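Local coordinates for protein probable starch synthase 4, chloroplastic/amyloplastic (PDB 6GNE) that is probably a starch synthase, one of the glycosyltransferases with the two-domain GT-B fold, and holds adenosine-5'-diphosphate in its pocket, at residues M404-R408 and Y409-P413; D431-T435 and Q436-G440; K468-R471 and L472-V476. All coordinates share one frame; numbering follows the deposited sequence.

Contact 1: residues M404-R408 and Y409-P413; sequences MIAMR and YGSIP
S411, Y409 and G410 send their amides back to A406 O, I405 O and M407 O in the last turn of helix 402-408. A406 O takes S411 N at 2.8 Å, with the donor lying above the carbonyl plane, and also a weak bond from Y409 N. The same Y409 N is held mainly by I405 O, 3.0 Å away and nearly in line with the carbonyl. G410 N reaches M407 O at 3.0 Å, well above its plane. G410 makes this turn with a positive phi of 78°, a backbone shape open to glycine because it has no CB.

The Y409 ring folds back along the helix beside I405, the two side chains pointing the same way, with CD1 4.0 Å from I405 CG2. D274 bonds the phenol hydroxyl, while R408 leads away to the carbonyls of T266 and W269. S411 OG is satisfied by S387, and Y409 O is taken by K289 NZ. On the apolar side, M407 CG lies 3.5 Å from P413 CD, the two side chains crossing at about a right angle; the methylenes of the proline ring give the methionine an apolar partner. A406, whose single methyl fits the close approach to S411 (CB to CB 4.0 Å), also touches F390 and Y384.

I405 also touches the bound ADP. The S411 N to A406 O bond encloses that from G410 N to M407 O; with G410 as C-prime residue they form a Schellman motif, here ending the helix of a beta-alpha-beta unit in the C-terminal GT-B domain.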
ATOM      1  N   MET A 404      -1.364  11.426  -1.527  1.00 28.76           N
ATOM      2  CA  MET A 404      -2.763  11.588  -1.870  1.00 29.32           C
ATOM      3  C   MET A 404      -3.577  11.943  -0.617  1.00 29.56           C
ATOM      4  O   MET A 404      -4.404  12.876  -0.655  1.00 31.03           O
ATOM      5  CB  MET A 404      -3.314  10.333  -2.523  1.00 29.57           C
ATOM      6  CG  MET A 404      -2.581   9.929  -3.798  1.00 29.97           C
ATOM      7  SD  MET A 404      -3.316   8.537  -4.653  1.00 30.45           S
ATOM      8  CE  MET A 404      -2.035   8.087  -5.795  1.00 30.06           C
ATOM      9  N   ILE A 405      -3.301  11.255   0.491  1.00 27.58           N
ATOM     10  CA  ILE A 405      -3.991  11.540   1.744  1.00 27.61           C
ATOM     11  C   ILE A 405      -3.632  12.947   2.184  1.00 27.96           C
ATOM     12  O   ILE A 405      -4.530  13.715   2.554  1.00 29.52           O
ATOM     13  CB  ILE A 405      -3.633  10.534   2.877  1.00 27.93           C
ATOM     14  CG1 ILE A 405      -3.977   9.075   2.485  1.00 27.80           C
ATOM     15  CG2 ILE A 405      -4.341  10.884   4.184  1.00 28.01           C
ATOM     16  CD1 ILE A 405      -3.365   8.036   3.387  1.00 27.52           C
ATOM     17  N   ALA A 406      -2.341  13.308   2.154  1.00 25.98           N
ATOM     18  CA  ALA A 406      -1.947  14.658   2.531  1.00 26.04           C
ATOM     19  C   ALA A 406      -2.739  15.722   1.752  1.00 26.78           C
ATOM     20  O   ALA A 406      -3.325  16.623   2.351  1.00 27.94           O
ATOM     21  CB  ALA A 406      -0.460  14.859   2.338  1.00 25.82           C
ATOM     22  N   MET A 407      -2.782  15.609   0.430  1.00 26.65           N
ATOM     23  CA  MET A 407      -3.512  16.587  -0.376  1.00 28.28           C
ATOM     24  C   MET A 407      -5.027  16.601  -0.082  1.00 29.80           C
ATOM     25  O   MET A 407      -5.673  17.648  -0.087  1.00 30.02           O
ATOM     26  CB  MET A 407      -3.275  16.324  -1.854  1.00 28.34           C
ATOM     27  CG  MET A 407      -1.886  16.734  -2.291  1.00 28.07           C
ATOM     28  SD  MET A 407      -1.633  16.688  -4.054  1.00 28.93           S
ATOM     29  CE  MET A 407      -1.461  14.930  -4.330  1.00 27.58           C
ATOM     30  N   ARG A 408      -5.575  15.432   0.207  1.00 30.46           N
ATOM     31  CA  ARG A 408      -6.964  15.318   0.609  1.00 32.81           C
ATOM     32  C   ARG A 408      -7.228  16.119   1.885  1.00 33.08           C
ATOM     33  O   ARG A 408      -8.296  16.690   2.019  1.00 33.96           O
ATOM     34  CB  ARG A 408      -7.320  13.831   0.783  1.00 34.13           C
ATOM     35  CG  ARG A 408      -8.694  13.488   1.331  1.00 35.50           C
ATOM     36  CD  ARG A 408      -9.783  13.878   0.364  1.00 37.95           C
ATOM     37  NE  ARG A 408     -11.041  13.227   0.725  1.00 40.96           N
ATOM     38  CZ  ARG A 408     -12.269  13.688   0.472  1.00 41.76           C
ATOM     39  NH1 ARG A 408     -12.448  14.830  -0.159  1.00 41.40           N
ATOM     40  NH2 ARG A 408     -13.333  12.970   0.837  1.00 42.11           N
ATOM     41  N   TYR A 409      -6.252  16.157   2.790  1.00 32.52           N
ATOM     42  CA  TYR A 409      -6.325  16.905   4.054  1.00 33.54           C
ATOM     43  C   TYR A 409      -5.672  18.298   3.956  1.00 33.09           C
ATOM     44  O   TYR A 409      -5.407  18.947   4.970  1.00 33.58           O
ATOM     45  CB  TYR A 409      -5.689  16.069   5.197  1.00 33.36           C
ATOM     46  CG  TYR A 409      -6.573  14.942   5.670  1.00 34.51           C
ATOM     47  CD1 TYR A 409      -6.853  13.864   4.857  1.00 34.98           C
ATOM     48  CD2 TYR A 409      -7.170  14.966   6.932  1.00 37.29           C
ATOM     49  CE1 TYR A 409      -7.689  12.830   5.287  1.00 36.56           C
ATOM     50  CE2 TYR A 409      -8.018  13.934   7.371  1.00 37.20           C
ATOM     51  CZ  TYR A 409      -8.269  12.878   6.539  1.00 36.73           C
ATOM     52  OH  TYR A 409      -9.077  11.855   6.926  1.00 37.92           O
ATOM     53  N   GLY A 410      -5.424  18.758   2.737  1.00 32.54           N
ATOM     54  CA  GLY A 410      -4.909  20.089   2.488  1.00 32.90           C
ATOM     55  C   GLY A 410      -3.422  20.323   2.725  1.00 32.48           C
ATOM     56  O   GLY A 410      -2.988  21.483   2.640  1.00 32.60           O
ATOM     57  N   SER A 411      -2.657  19.264   3.033  1.00 31.19           N
ATOM     58  CA  SER A 411      -1.220  19.392   3.267  1.00 31.55           C
ATOM     59  C   SER A 411      -0.506  19.240   1.922  1.00 31.22           C
ATOM     60  O   SER A 411      -0.747  18.266   1.203  1.00 31.47           O
ATOM     61  CB  SER A 411      -0.747  18.343   4.284  1.00 31.33           C
ATOM     62  OG  SER A 411       0.621  18.486   4.652  1.00 31.18           O
ATOM     63  N   ILE A 412       0.363  20.186   1.593  1.00 31.34           N
ATOM     64  CA  ILE A 412       0.975  20.270   0.252  1.00 31.02           C
ATOM     65  C   ILE A 412       2.252  19.463   0.139  1.00 29.30           C
ATOM     66  O   ILE A 412       3.153  19.653   0.930  1.00 29.95           O
ATOM     67  CB  ILE A 412       1.275  21.719  -0.116  1.00 32.07           C
ATOM     68  CG1 ILE A 412      -0.027  22.551  -0.049  1.00 34.15           C
ATOM     69  CG2 ILE A 412       1.909  21.809  -1.496  1.00 32.88           C
ATOM     70  CD1 ILE A 412      -1.191  22.002  -0.873  1.00 34.88           C
ATOM     71  N   PRO A 413       2.328  18.545  -0.833  1.00 29.40           N
ATOM     72  CA  PRO A 413       3.416  17.593  -0.847  1.00 29.66           C
ATOM     73  C   PRO A 413       4.700  18.131  -1.439  1.00 30.51           C
ATOM     74  O   PRO A 413       4.687  18.990  -2.322  1.00 32.37           O
ATOM     75  CB  PRO A 413       2.891  16.439  -1.723  1.00 29.18           C
ATOM     76  CG  PRO A 413       1.921  17.077  -2.616  1.00 29.95           C
ATOM     77  CD  PRO A 413       1.294  18.169  -1.809  1.00 30.37           C
TER

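Contact 2: residues D431-T435 and Q436-G440; sequences DTIPT and QFQNG
Side chains of I433 and P434 meet those of Q438 and F437 around a type I beta turn, P434-F437. I433 CG2 lies 3.8 Å from Q438 CG, the aliphatic part of the glutamine serving as an apolar partner although its end is an amide. P434 CG stands at the edge of the F437 ring, near its plane, 4.0 Å from CD2. One face of that ring is taken by its neighbour Q436, whose CG sits 3.9 Å above the centre; a first torsion of 68° helps to bring it there.

The backbone sets these partners. T435 and Q436 are the central residues of the turn, which F437 N closes by bonding P434 O at 3.1 Å, the donor above the carbonyl plane. Q438 N adds a long, weak bond to T435 O at 3.5 Å.

Farther out, I433 rests on F426, and K475 bonds both T435 O and Q438 O. N439 ties the end of the loop to S424 and F426 through its side-chain amide. With only one sound cross-turn bond and modest apolar contacts at the surface, the turn probably depends for much of its shape on the lysine and on these anchors at its inner end.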
ATOM      1  N   ASP A 431       6.291  25.671 -15.565  1.00 43.94           N
ATOM      2  CA  ASP A 431       5.362  26.205 -16.577  1.00 46.34           C
ATOM      3  C   ASP A 431       4.850  25.143 -17.542  1.00 46.88           C
ATOM      4  O   ASP A 431       3.709  25.238 -17.976  1.00 49.90           O
ATOM      5  CB  ASP A 431       6.009  27.332 -17.412  1.00 49.50           C
ATOM      6  CG  ASP A 431       6.418  28.547 -16.569  1.00 51.01           C
ATOM      7  OD1 ASP A 431       6.254  28.507 -15.320  1.00 51.76           O
ATOM      8  OD2 ASP A 431       6.911  29.544 -17.144  1.00 52.03           O
ATOM      9  N   THR A 432       5.679  24.141 -17.871  1.00 45.71           N
ATOM     10  CA  THR A 432       5.299  23.079 -18.831  1.00 45.22           C
ATOM     11  C   THR A 432       4.158  22.207 -18.378  1.00 42.85           C
ATOM     12  O   THR A 432       3.523  21.578 -19.220  1.00 43.63           O
ATOM     13  CB  THR A 432       6.463  22.113 -19.212  1.00 44.92           C
ATOM     14  OG1 THR A 432       6.810  21.286 -18.088  1.00 42.89           O
ATOM     15  CG2 THR A 432       7.681  22.884 -19.714  1.00 46.07           C
ATOM     16  N   ILE A 433       3.914  22.164 -17.067  1.00 41.22           N
ATOM     17  CA  ILE A 433       2.795  21.406 -16.493  1.00 40.05           C
ATOM     18  C   ILE A 433       1.524  22.222 -16.560  1.00 41.10           C
ATOM     19  O   ILE A 433       1.502  23.332 -16.052  1.00 41.93           O
ATOM     20  CB  ILE A 433       3.035  21.052 -15.022  1.00 37.52           C
ATOM     21  CG1 ILE A 433       4.293  20.178 -14.898  1.00 36.21           C
ATOM     22  CG2 ILE A 433       1.807  20.326 -14.464  1.00 37.28           C
ATOM     23  CD1 ILE A 433       4.706  19.887 -13.490  1.00 34.71           C
ATOM     24  N   PRO A 434       0.454  21.671 -17.166  1.00 42.40           N
ATOM     25  CA  PRO A 434      -0.803  22.427 -17.194  1.00 43.53           C
ATOM     26  C   PRO A 434      -1.295  22.754 -15.798  1.00 42.07           C
ATOM     27  O   PRO A 434      -1.147  21.963 -14.852  1.00 39.76           O
ATOM     28  CB  PRO A 434      -1.797  21.498 -17.909  1.00 44.24           C
ATOM     29  CG  PRO A 434      -0.979  20.504 -18.627  1.00 44.61           C
ATOM     30  CD  PRO A 434       0.325  20.380 -17.864  1.00 43.18           C
ATOM     31  N   THR A 435      -1.932  23.898 -15.723  1.00 43.53           N
ATOM     32  CA  THR A 435      -2.283  24.523 -14.481  1.00 44.06           C
ATOM     33  C   THR A 435      -3.208  23.660 -13.584  1.00 43.99           C
ATOM     34  O   THR A 435      -3.115  23.724 -12.360  1.00 41.26           O
ATOM     35  CB  THR A 435      -2.854  25.930 -14.800  1.00 46.46           C
ATOM     36  OG1 THR A 435      -2.808  26.717 -13.638  1.00 46.59           O
ATOM     37  CG2 THR A 435      -4.304  25.887 -15.325  1.00 48.66           C
ATOM     38  N   GLN A 436      -4.068  22.838 -14.192  1.00 46.05           N
ATOM     39  CA  GLN A 436      -5.027  22.033 -13.438  1.00 46.64           C
ATOM     40  C   GLN A 436      -4.352  20.924 -12.598  1.00 43.45           C
ATOM     41  O   GLN A 436      -4.877  20.521 -11.553  1.00 42.33           O
ATOM     42  CB  GLN A 436      -6.172  21.482 -14.343  1.00 50.21           C
ATOM     43  CG  GLN A 436      -5.811  20.438 -15.397  1.00 53.06           C
ATOM     44  CD  GLN A 436      -6.924  19.388 -15.704  1.00 55.74           C
ATOM     45  OE1 GLN A 436      -7.602  18.850 -14.809  1.00 57.57           O
ATOM     46  NE2 GLN A 436      -7.008  19.005 -16.966  1.00 56.51           N
ATOM     47  N   PHE A 437      -3.201  20.431 -13.047  1.00 40.93           N
ATOM     48  CA  PHE A 437      -2.525  19.339 -12.338  1.00 37.75           C
ATOM     49  C   PHE A 437      -1.628  19.836 -11.212  1.00 35.46           C
ATOM     50  O   PHE A 437      -1.406  19.113 -10.245  1.00 33.56           O
ATOM     51  CB  PHE A 437      -1.770  18.427 -13.316  1.00 37.84           C
ATOM     52  CG  PHE A 437      -2.660  17.827 -14.379  1.00 39.37           C
ATOM     53  CD1 PHE A 437      -3.724  16.975 -14.024  1.00 39.68           C
ATOM     54  CD2 PHE A 437      -2.484  18.163 -15.740  1.00 41.15           C
ATOM     55  CE1 PHE A 437      -4.557  16.429 -15.004  1.00 40.93           C
ATOM     56  CE2 PHE A 437      -3.331  17.624 -16.716  1.00 42.49           C
ATOM     57  CZ  PHE A 437      -4.354  16.754 -16.353  1.00 41.87           C
ATOM     58  N   GLN A 438      -1.139  21.062 -11.330  1.00 35.63           N
ATOM     59  CA  GLN A 438      -0.153  21.646 -10.398  1.00 33.85           C
ATOM     60  C   GLN A 438      -0.679  21.606  -8.946  1.00 32.83           C
ATOM     61  O   GLN A 438      -1.709  22.173  -8.646  1.00 33.72           O
ATOM     62  CB  GLN A 438       0.210  23.088 -10.812  1.00 34.41           C
ATOM     63  CG  GLN A 438       1.027  23.177 -12.105  1.00 35.38           C
ATOM     64  CD  GLN A 438       1.461  24.594 -12.506  1.00 36.03           C
ATOM     65  OE1 GLN A 438       0.702  25.547 -12.407  1.00 36.60           O
ATOM     66  NE2 GLN A 438       2.692  24.715 -12.983  1.00 35.85           N
ATOM     67  N   ASN A 439       0.029  20.914  -8.061  1.00 30.87           N
ATOM     68  CA  ASN A 439      -0.475  20.703  -6.695  1.00 29.98           C
ATOM     69  C   ASN A 439       0.559  20.666  -5.600  1.00 29.24           C
ATOM     70  O   ASN A 439       0.196  20.399  -4.468  1.00 30.78           O
ATOM     71  CB  ASN A 439      -1.288  19.403  -6.652  1.00 29.44           C
ATOM     72  CG  ASN A 439      -0.465  18.181  -7.053  1.00 28.57           C
ATOM     73  OD1 ASN A 439       0.778  18.257  -7.171  1.00 27.83           O
ATOM     74  ND2 ASN A 439      -1.143  17.052  -7.235  1.00 26.64           N
ATOM     75  N   GLY A 440       1.827  20.928  -5.894  1.00 29.24           N
ATOM     76  CA  GLY A 440       2.872  20.761  -4.881  1.00 28.08           C
ATOM     77  C   GLY A 440       4.246  21.147  -5.367  1.00 28.31           C
ATOM     78  O   GLY A 440       4.409  22.052  -6.196  1.00 29.44           O
TER

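Contact 3: residues K468-R471 and L472-V476; sequences KWMR and LVEKV
R471 O accepts K475 N at 2.9 Å, the shortest of the four i to i+4 bonds that join 468-471 to 472-476 in helix 466-477. E474 N reaches M470 O at 3.0 Å and is almost straight, with 170° at the hydrogen; V473 N to W469 O matches it in length, and L472 N to K468 O is somewhat longer.

Among the side chains, W469 carries the inner side. Its CG is anti to the backbone N (chi1 -179°), which swings the indole along the helix, so that NE1 comes 3.6 Å from V473 CG2 and CZ3 4.2 Å from L472 CD2, both approaches oblique to the ring. A large aromatic side chain can span both neighbours, whose branches give it methyls to rest on. The indole also meets Y462 edge-to-face and packs on I412.

On the outer side, E474 runs extended past M470 O. Its OE2 remains 6.1 Å from R471 NE, too far for a salt bridge; R471 pairs instead with E467. K475 leaves the helix extended toward loop 431-440. The buried W469 and V473 thus give the helix its apolar grip on the domain, while charged ends lie toward solvent or a loop, a division that probably fixes its rotation.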
ATOM      1  N   LYS A 468      -2.587  33.460  -1.563  1.00 53.12           N
ATOM      2  CA  LYS A 468      -2.196  32.653  -2.731  1.00 52.30           C
ATOM      3  C   LYS A 468      -1.994  31.192  -2.307  1.00 47.59           C
ATOM      4  O   LYS A 468      -2.381  30.244  -3.013  1.00 46.59           O
ATOM      5  CB  LYS A 468      -0.900  33.190  -3.356  1.00 56.19           C
ATOM      6  CG  LYS A 468      -0.963  33.496  -4.850  1.00 60.49           C
ATOM      7  CD  LYS A 468       0.448  33.545  -5.489  1.00 62.57           C
ATOM      8  CE  LYS A 468       0.457  33.337  -7.012  1.00 64.08           C
ATOM      9  NZ  LYS A 468       1.514  32.355  -7.429  1.00 61.56           N
ATOM     10  N   TRP A 469      -1.372  31.036  -1.146  1.00 43.97           N
ATOM     11  CA  TRP A 469      -1.203  29.751  -0.516  1.00 40.36           C
ATOM     12  C   TRP A 469      -2.523  29.077  -0.189  1.00 40.47           C
ATOM     13  O   TRP A 469      -2.670  27.861  -0.379  1.00 39.36           O
ATOM     14  CB  TRP A 469      -0.373  29.887   0.758  1.00 38.10           C
ATOM     15  CG  TRP A 469      -0.165  28.579   1.415  1.00 35.51           C
ATOM     16  CD1 TRP A 469      -0.884  28.043   2.452  1.00 34.30           C
ATOM     17  CD2 TRP A 469       0.813  27.620   1.054  1.00 33.49           C
ATOM     18  NE1 TRP A 469      -0.416  26.793   2.741  1.00 33.24           N
ATOM     19  CE2 TRP A 469       0.635  26.507   1.900  1.00 32.59           C
ATOM     20  CE3 TRP A 469       1.832  27.594   0.098  1.00 33.33           C
ATOM     21  CZ2 TRP A 469       1.468  25.378   1.842  1.00 31.05           C
ATOM     22  CZ3 TRP A 469       2.643  26.472   0.022  1.00 32.83           C
ATOM     23  CH2 TRP A 469       2.467  25.373   0.918  1.00 30.51           C
ATOM     24  N   MET A 470      -3.462  29.853   0.336  1.00 42.46           N
ATOM     25  CA  MET A 470      -4.777  29.332   0.727  1.00 43.94           C
ATOM     26  C   MET A 470      -5.561  28.811  -0.498  1.00 42.90           C
ATOM     27  O   MET A 470      -6.304  27.830  -0.394  1.00 40.04           O
ATOM     28  CB  MET A 470      -5.564  30.425   1.466  1.00 47.30           C
ATOM     29  CG  MET A 470      -6.534  29.941   2.516  1.00 49.05           C
ATOM     30  SD  MET A 470      -7.333  31.358   3.282  1.00 52.86           S
ATOM     31  CE  MET A 470      -8.962  30.654   3.666  1.00 54.17           C
ATOM     32  N   ARG A 471      -5.351  29.450  -1.653  1.00 43.11           N
ATOM     33  CA  ARG A 471      -5.926  28.966  -2.903  1.00 43.37           C
ATOM     34  C   ARG A 471      -5.344  27.644  -3.332  1.00 40.05           C
ATOM     35  O   ARG A 471      -6.065  26.810  -3.859  1.00 38.77           O
ATOM     36  CB  ARG A 471      -5.732  29.980  -4.031  1.00 45.66           C
ATOM     37  CG  ARG A 471      -6.777  31.053  -4.096  1.00 48.91           C
ATOM     38  CD  ARG A 471      -6.650  31.802  -5.402  1.00 51.17           C
ATOM     39  NE  ARG A 471      -6.845  33.228  -5.190  1.00 54.98           N
ATOM     40  CZ  ARG A 471      -6.995  34.123  -6.169  1.00 58.47           C
ATOM     41  NH1 ARG A 471      -6.968  33.734  -7.462  1.00 58.79           N
ATOM     42  NH2 ARG A 471      -7.208  35.411  -5.847  1.00 60.76           N
ATOM     43  N   LEU A 472      -4.038  27.482  -3.131  1.00 38.67           N
ATOM     44  CA  LEU A 472      -3.357  26.249  -3.451  1.00 37.25           C
ATOM     45  C   LEU A 472      -3.909  25.098  -2.589  1.00 37.21           C
ATOM     46  O   LEU A 472      -4.158  23.993  -3.127  1.00 35.85           O
ATOM     47  CB  LEU A 472      -1.831  26.394  -3.270  1.00 36.21           C
ATOM     48  CG  LEU A 472      -0.995  25.154  -3.594  1.00 34.92           C
ATOM     49  CD1 LEU A 472      -1.211  24.652  -5.026  1.00 35.06           C
ATOM     50  CD2 LEU A 472       0.476  25.481  -3.384  1.00 35.12           C
ATOM     51  N   VAL A 473      -4.121  25.365  -1.287  1.00 37.49           N
ATOM     52  CA  VAL A 473      -4.737  24.406  -0.371  1.00 37.04           C
ATOM     53  C   VAL A 473      -6.146  24.030  -0.848  1.00 38.72           C
ATOM     54  O   VAL A 473      -6.459  22.836  -0.985  1.00 38.96           O
ATOM     55  CB  VAL A 473      -4.807  24.937   1.078  1.00 37.75           C
ATOM     56  CG1 VAL A 473      -5.590  23.992   1.972  1.00 38.04           C
ATOM     57  CG2 VAL A 473      -3.421  25.121   1.677  1.00 36.77           C
ATOM     58  N   GLU A 474      -6.976  25.038  -1.115  1.00 40.92           N
ATOM     59  CA  GLU A 474      -8.340  24.819  -1.644  1.00 43.33           C
ATOM     60  C   GLU A 474      -8.376  23.947  -2.907  1.00 43.06           C
ATOM     61  O   GLU A 474      -9.178  22.998  -3.039  1.00 42.49           O
ATOM     62  CB  GLU A 474      -9.022  26.155  -1.914  1.00 45.48           C
ATOM     63  CG  GLU A 474      -9.410  26.812  -0.600  1.00 47.89           C
ATOM     64  CD  GLU A 474      -9.755  28.272  -0.691  1.00 51.25           C
ATOM     65  OE1 GLU A 474     -10.287  28.802   0.318  1.00 53.24           O
ATOM     66  OE2 GLU A 474      -9.485  28.873  -1.759  1.00 53.39           O
ATOM     67  N   LYS A 475      -7.469  24.262  -3.814  1.00 42.65           N
ATOM     68  CA  LYS A 475      -7.424  23.592  -5.099  1.00 43.48           C
ATOM     69  C   LYS A 475      -7.076  22.124  -4.955  1.00 40.79           C
ATOM     70  O   LYS A 475      -7.697  21.265  -5.579  1.00 41.81           O
ATOM     71  CB  LYS A 475      -6.398  24.284  -6.000  1.00 44.98           C
ATOM     72  CG  LYS A 475      -6.240  23.655  -7.360  1.00 47.12           C
ATOM     73  CD  LYS A 475      -5.148  24.357  -8.113  1.00 49.76           C
ATOM     74  CE  LYS A 475      -4.615  23.472  -9.219  1.00 50.82           C
ATOM     75  NZ  LYS A 475      -3.335  24.077  -9.652  1.00 52.43           N
ATOM     76  N   VAL A 476      -6.064  21.865  -4.150  1.00 37.74           N
ATOM     77  CA  VAL A 476      -5.527  20.533  -3.910  1.00 36.01           C
ATOM     78  C   VAL A 476      -6.546  19.656  -3.175  1.00 34.92           C
ATOM     79  O   VAL A 476      -6.688  18.462  -3.453  1.00 33.15           O
ATOM     80  CB  VAL A 476      -4.181  20.724  -3.139  1.00 35.91           C
ATOM     81  CG1 VAL A 476      -3.755  19.536  -2.366  1.00 35.49           C
ATOM     82  CG2 VAL A 476      -3.091  21.086  -4.120  1.00 36.16           C
TER

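Along the chain the contacts follow in series, 404-413, 431-440 and then 468-476, yet in space they gather on the same side of the molecule's centre. Centres of contacts 1 and 3 lie about 11 Å apart, those of 2 and 3 about 13 Å, and those of 1 and 2 about 16 Å. Contact 1 leads into strand 412-416, and contact 2 into the neighbouring edge strand 441-443 of the parallel six-stranded sheet; helix 466-477 packs on strand 412-416 and on the loop leading into 441-443. M407 CB meets V476 CG1, I412 CG2 meets G440 CA, and N439 O meets V476 CG2. The helix thereby joins the loop to the sheet in the domain whose helix 402-408 borders the ADP pocket.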